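Local atomic coordinates of peptide-binding protein (Photobacterium damsela subsp. piscicida, PDB entry 6SQX), a protein that cleaves the peptidoglycan of potentially competing bacteria as a secreted NlpC/P60 endopeptidase, probably of the cysteine peptidase type. Residues A[265-270]-A[279-284]; A[224-229]-A[258-263]. One frame throughout, in Å; residues are numbered along the deposited sequence. Where two conformers were deposited one is given.

Contacts 1 and 2 share one five-stranded antiparallel sheet, their centres 10 Å apart. Contact 1 is the hairpin of strands 265-271 and 277-281; contact 2 lays the turn 226-229 on strand 259-262, which neighbours strand 265-271. K267 N is 2.9 Å from P260 O, a probable backbone hydrogen bond between these strands, and K267 NZ reaches Y229 OH, also at 2.9 Å. L279 CD1 packs on Y229 CE2 at 3.6 Å, so Y229 belongs to both neighbourhoods. C324 of the NlpC/P60 region, oxidised to the sulfonic acid, is in neither contact. A 1,2-ethanediol, probably from the crystallisation liquor, lies about 6 Å from the W226 side chain.

Contact 1: A[265-270]-A[279-284]; sequences KLKIPV and LLTVNS
L279 lies on the same face of the hairpin as P269 and K267, and its two methyl branches divide between them. CD2 lies against the backbone side of P269, 4.0 Å from its N, while CD1 meets K267 CD at 4.1 Å where the two side chains cross at about a right angle. K267 is stretched out beyond CG and runs on past T281, the residue opposite it in a non-hydrogen-bonded pair. Its CE comes within 3.3 Å of T281 OG1, a close carbon-to-oxygen approach, whereas the ammonium group is held by Y229. The first torsion of T281 (chi1 -64°) puts OG1 beside its own backbone N and sends CG2 the other way, so each branch touches a different lysine. CG2 is met by K265, whose CD lies 3.8 Å from it; K265 CB also rests against V282 O. I268 and L280 point to the opposite face, I268 CG1 against L280 CB at 4.2 Å. V282, just beyond the paired residues, crosses I268 at about a right angle, I268 CG1 being 3.8 Å from V282 CG2. L259 of the next strand touches L266 and I268. Backbone bonds tie the strands: I268 and L280 exchange N-H and carbonyl in both directions, and V282 N gives a nearly straight bond (171°) to L266 O at 2.9 Å. Beyond V282 a side chain takes over. In one of the two deposited conformers S284 OG accepts from L266 N at 2.8 Å and donates to V282 O from above its carbonyl plane; the other may not keep this link. This beta hairpin edges a five-stranded antiparallel sheet whose strand order repeats that of the sheet holding the SH3 domain's strands, consistent with a second SH3-like barrel.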
# COMPACT_ATOMS: atom_id res chain seq x y z
N LYS A 265 10.44 12.34 23.05
CA LYS A 265 9.24 13.01 22.55
C LYS A 265 9.27 13.00 21.03
O LYS A 265 10.27 13.36 20.41
CB LYS A 265 9.12 14.44 23.09
CG LYS A 265 8.94 14.48 24.62
CD LYS A 265 8.65 15.89 25.11
CE LYS A 265 8.66 15.94 26.66
NZ LYS A 265 8.57 17.33 27.18
N LEU A 266 8.16 12.58 20.46
CA LEU A 266 7.96 12.64 19.02
C LEU A 266 7.94 14.09 18.53
O LEU A 266 7.45 14.99 19.20
CB LEU A 266 6.57 12.02 18.77
CG LEU A 266 6.12 11.76 17.36
CD1 LEU A 266 6.99 10.65 16.80
CD2 LEU A 266 4.67 11.33 17.39
N LYS A 267 8.44 14.31 17.31
CA LYS A 267 8.24 15.58 16.63
C LYS A 267 7.46 15.33 15.34
O LYS A 267 7.66 14.32 14.65
CB LYS A 267 9.56 16.31 16.35
CG LYS A 267 10.37 16.65 17.61
CD LYS A 267 11.50 17.63 17.29
CE LYS A 267 12.09 18.26 18.53
NZ LYS A 267 12.97 19.39 18.14
N ILE A 268 6.52 16.22 15.04
CA ILE A 268 5.74 16.07 13.81
C ILE A 268 5.89 17.35 13.00
O ILE A 268 5.95 18.45 13.57
CB ILE A 268 4.25 15.78 14.08
CG1 ILE A 268 3.64 16.87 14.95
CG2 ILE A 268 4.06 14.40 14.69
CD1 ILE A 268 2.10 16.79 15.09
N PRO A 269 5.94 17.25 11.67
CA PRO A 269 6.01 18.46 10.85
C PRO A 269 4.63 19.08 10.78
O PRO A 269 3.62 18.38 10.61
CB PRO A 269 6.41 17.92 9.46
CG PRO A 269 5.81 16.50 9.45
CD PRO A 269 6.01 16.01 10.88
N VAL A 270 4.59 20.39 10.92
CA VAL A 270 3.35 21.13 10.77
C VAL A 270 3.59 22.29 9.81
O VAL A 270 4.72 22.75 9.61
CB VAL A 270 2.80 21.61 12.14
CG1 VAL A 270 2.43 20.41 13.03
CG2 VAL A 270 3.80 22.55 12.82
N LEU A 279 9.05 21.57 12.70
CA LEU A 279 8.80 20.48 13.62
C LEU A 279 8.15 20.97 14.91
O LEU A 279 8.57 21.97 15.51
CB LEU A 279 10.09 19.74 13.94
CG LEU A 279 10.74 19.01 12.77
CD1 LEU A 279 12.00 18.33 13.28
CD2 LEU A 279 9.80 17.97 12.14
N LEU A 280 7.12 20.24 15.35
CA LEU A 280 6.45 20.50 16.62
C LEU A 280 6.67 19.32 17.55
O LEU A 280 6.41 18.18 17.17
CB LEU A 280 4.95 20.65 16.37
CG LEU A 280 4.04 20.70 17.60
CD1 LEU A 280 4.28 22.02 18.33
CD2 LEU A 280 2.56 20.52 17.21
N THR A 281 7.12 19.60 18.78
CA THR A 281 7.28 18.54 19.77
C THR A 281 5.92 18.15 20.36
O THR A 281 5.15 19.01 20.79
CB THR A 281 8.20 19.01 20.89
OG1 THR A 281 9.49 19.26 20.36
CG2 THR A 281 8.32 17.95 21.97
N VAL A 282 5.65 16.85 20.41
CA VAL A 282 4.40 16.31 20.93
C VAL A 282 4.63 15.74 22.32
O VAL A 282 5.63 15.05 22.56
CB VAL A 282 3.89 15.20 19.98
CG1 VAL A 282 2.56 14.63 20.44
CG2 VAL A 282 3.79 15.71 18.54
N ASN A 283 3.73 16.01 23.25
CA ASN A 283 3.79 15.32 24.55
C ASN A 283 3.57 13.82 24.33
O ASN A 283 2.50 13.41 23.87
CB ASN A 283 2.75 15.89 25.50
CG ASN A 283 3.20 17.22 26.12
OD1 ASN A 283 4.39 17.42 26.42
ND2 ASN A 283 2.25 18.15 26.30
N SER A 284 4.58 13.00 24.61
CA SER A 284 4.61 11.62 24.13
C SER A 284 4.47 10.58 25.24
O SER A 284 4.69 9.39 24.97
CB SER A 284 5.88 11.38 23.32
OG SER A 284 5.95 12.29 22.23

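Contact 2: A[224-229]-A[258-263]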
# COMPACT_ATOMS: atom_id res chain seq x y z
N THR A 224 18.51 19.12 6.43
CA THR A 224 19.74 18.91 7.19
C THR A 224 19.44 18.47 8.62
O THR A 224 20.04 17.52 9.14
CB THR A 224 20.59 20.19 7.19
OG1 THR A 224 20.99 20.49 5.84
CG2 THR A 224 21.86 20.01 8.04
N GLN A 225 18.52 19.17 9.28
CA GLN A 225 18.23 18.82 10.67
C GLN A 225 17.48 17.50 10.76
O GLN A 225 17.72 16.71 11.69
CB GLN A 225 17.42 19.95 11.31
CG GLN A 225 18.18 21.26 11.43
CD GLN A 225 19.55 21.07 12.08
OE1 GLN A 225 19.67 20.44 13.13
NE2 GLN A 225 20.60 21.60 11.43
N TRP A 226 16.59 17.22 9.80
CA TRP A 226 15.87 15.94 9.80
C TRP A 226 16.84 14.77 9.90
O TRP A 226 16.66 13.85 10.71
CB TRP A 226 15.04 15.83 8.51
CG TRP A 226 14.29 14.56 8.41
CD1 TRP A 226 14.76 13.34 7.96
CD2 TRP A 226 12.92 14.37 8.75
NE1 TRP A 226 13.73 12.40 8.02
CE2 TRP A 226 12.59 13.02 8.47
CE3 TRP A 226 11.92 15.23 9.24
CZ2 TRP A 226 11.31 12.50 8.69
CZ3 TRP A 226 10.63 14.71 9.44
CH2 TRP A 226 10.34 13.35 9.17
N LYS A 227 17.90 14.80 9.09
CA LYS A 227 18.88 13.72 9.03
C LYS A 227 19.70 13.56 10.29
O LYS A 227 20.40 12.55 10.43
CB LYS A 227 19.82 13.93 7.84
CG LYS A 227 19.13 13.82 6.51
CD LYS A 227 20.11 14.06 5.35
CE LYS A 227 21.37 13.20 5.49
NZ LYS A 227 22.09 12.94 4.20
N ARG A 228 19.66 14.52 11.21
CA ARG A 228 20.43 14.39 12.44
C ARG A 228 19.65 13.73 13.55
O ARG A 228 20.26 13.35 14.57
CB ARG A 228 20.95 15.75 12.91
CG ARG A 228 21.96 16.36 11.94
CD ARG A 228 22.42 17.73 12.39
NE ARG A 228 23.29 18.33 11.38
CZ ARG A 228 23.72 19.59 11.40
NH1 ARG A 228 24.51 20.04 10.43
NH2 ARG A 228 23.37 20.41 12.38
N TYR A 229 18.33 13.58 13.40
CA TYR A 229 17.51 13.05 14.48
C TYR A 229 17.52 11.53 14.44
O TYR A 229 17.56 10.91 13.38
CB TYR A 229 16.05 13.49 14.35
CG TYR A 229 15.76 14.89 14.81
CD1 TYR A 229 15.66 15.20 16.16
CD2 TYR A 229 15.56 15.93 13.88
CE1 TYR A 229 15.38 16.49 16.58
CE2 TYR A 229 15.28 17.19 14.29
CZ TYR A 229 15.19 17.48 15.63
OH TYR A 229 14.91 18.78 16.01
N ILE A 258 7.33 7.58 9.93
CA ILE A 258 8.71 7.63 10.30
C ILE A 258 9.00 9.07 10.70
O ILE A 258 8.93 9.98 9.86
CB ILE A 258 9.63 7.13 9.17
CG1 ILE A 258 9.30 5.67 8.81
CG2 ILE A 258 11.11 7.26 9.53
CD1 ILE A 258 9.93 5.27 7.42
N LEU A 259 9.26 9.31 11.99
CA LEU A 259 9.27 10.67 12.48
C LEU A 259 10.42 10.88 13.45
O LEU A 259 10.88 9.93 14.10
CB LEU A 259 7.96 10.99 13.22
CG LEU A 259 6.70 10.98 12.32
CD1 LEU A 259 5.42 10.90 13.20
CD2 LEU A 259 6.68 12.26 11.45
N PRO A 260 10.92 12.12 13.56
CA PRO A 260 11.99 12.41 14.53
C PRO A 260 11.54 12.24 15.98
O PRO A 260 10.36 12.39 16.32
CB PRO A 260 12.33 13.89 14.26
CG PRO A 260 11.85 14.15 12.85
CD PRO A 260 10.59 13.29 12.73
N GLU A 261 12.52 12.00 16.84
CA GLU A 261 12.27 11.92 18.27
C GLU A 261 13.48 12.48 19.00
O GLU A 261 14.63 12.23 18.62
CB GLU A 261 12.03 10.44 18.64
CG GLU A 261 12.09 10.10 20.14
CD GLU A 261 13.49 9.71 20.60
OE1 GLU A 261 14.00 10.36 21.54
OE2 GLU A 261 14.09 8.76 20.03
N HIS A 262 13.23 13.26 20.04
CA HIS A 262 14.28 13.86 20.84
C HIS A 262 13.88 13.76 22.30
O HIS A 262 12.76 14.16 22.66
CB HIS A 262 14.47 15.31 20.40
CG HIS A 262 15.49 16.06 21.21
ND1 HIS A 262 16.84 15.92 21.00
CD2 HIS A 262 15.35 16.92 22.25
CE1 HIS A 262 17.50 16.68 21.86
NE2 HIS A 262 16.62 17.30 22.63
N LYS A 263 14.77 13.20 23.14
CA LYS A 263 14.49 13.04 24.57
C LYS A 263 13.17 12.32 24.82
O LYS A 263 12.49 12.55 25.83
CB LYS A 263 14.60 14.36 25.35
CG LYS A 263 16.04 14.89 25.37
CD LYS A 263 16.14 16.25 26.06
CE LYS A 263 17.56 16.84 25.96
NZ LYS A 263 17.64 18.27 26.40
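A type I beta turn from W226 to Y229, in the chain that follows on from helix 220-226, brings the CA of Y229 to 5.6 Å from that of P260 on strand 259-262. P260 faces this turn and puts different atoms of its ring on two aromatic side chains. CG lies over one face of W226, 3.9 Å from the centroid of the six-membered ring and 22° off its normal, a CH-pi contact. CD adds to it, 3.6 Å from W226 CH2. The indole reaches across because its CG is anti to the backbone N (chi1 179°), crossing the proline at about a right angle. CB of P260 turns to Y229 instead: it stands 4.0 Å from the phenol centroid and 27° off the normal, a second CH-pi contact, with CG of the tyrosine its nearest ring atom. After Y229 the chain enters strand 230-234, the antiparallel neighbour of 259-262, so the turn leads from helix into the same antiparallel sheet that it packs against. The indole edge is turned to the backbone just before strand 259-262, CZ2 lying 3.7 Å from I258 O near the ring plane. NE1 is hydrogen-bonded to Y65 OH, and the rings of W226 and W68 meet edge-to-face, so this tryptophan also joins the sheet to the chain near helix 50-64. The phenol edge faces the strand further along, with H262 CB 4.1 Å from Y229 CE1. Within the turn, Y229 N bonds to W226 O, and that oxygen also lies in the plane of the tyrosine ring at its edge. E261 points its CB away from the turn, and its carboxylate forms a salt bridge with R230 and accepts a hydrogen bond from G264 N.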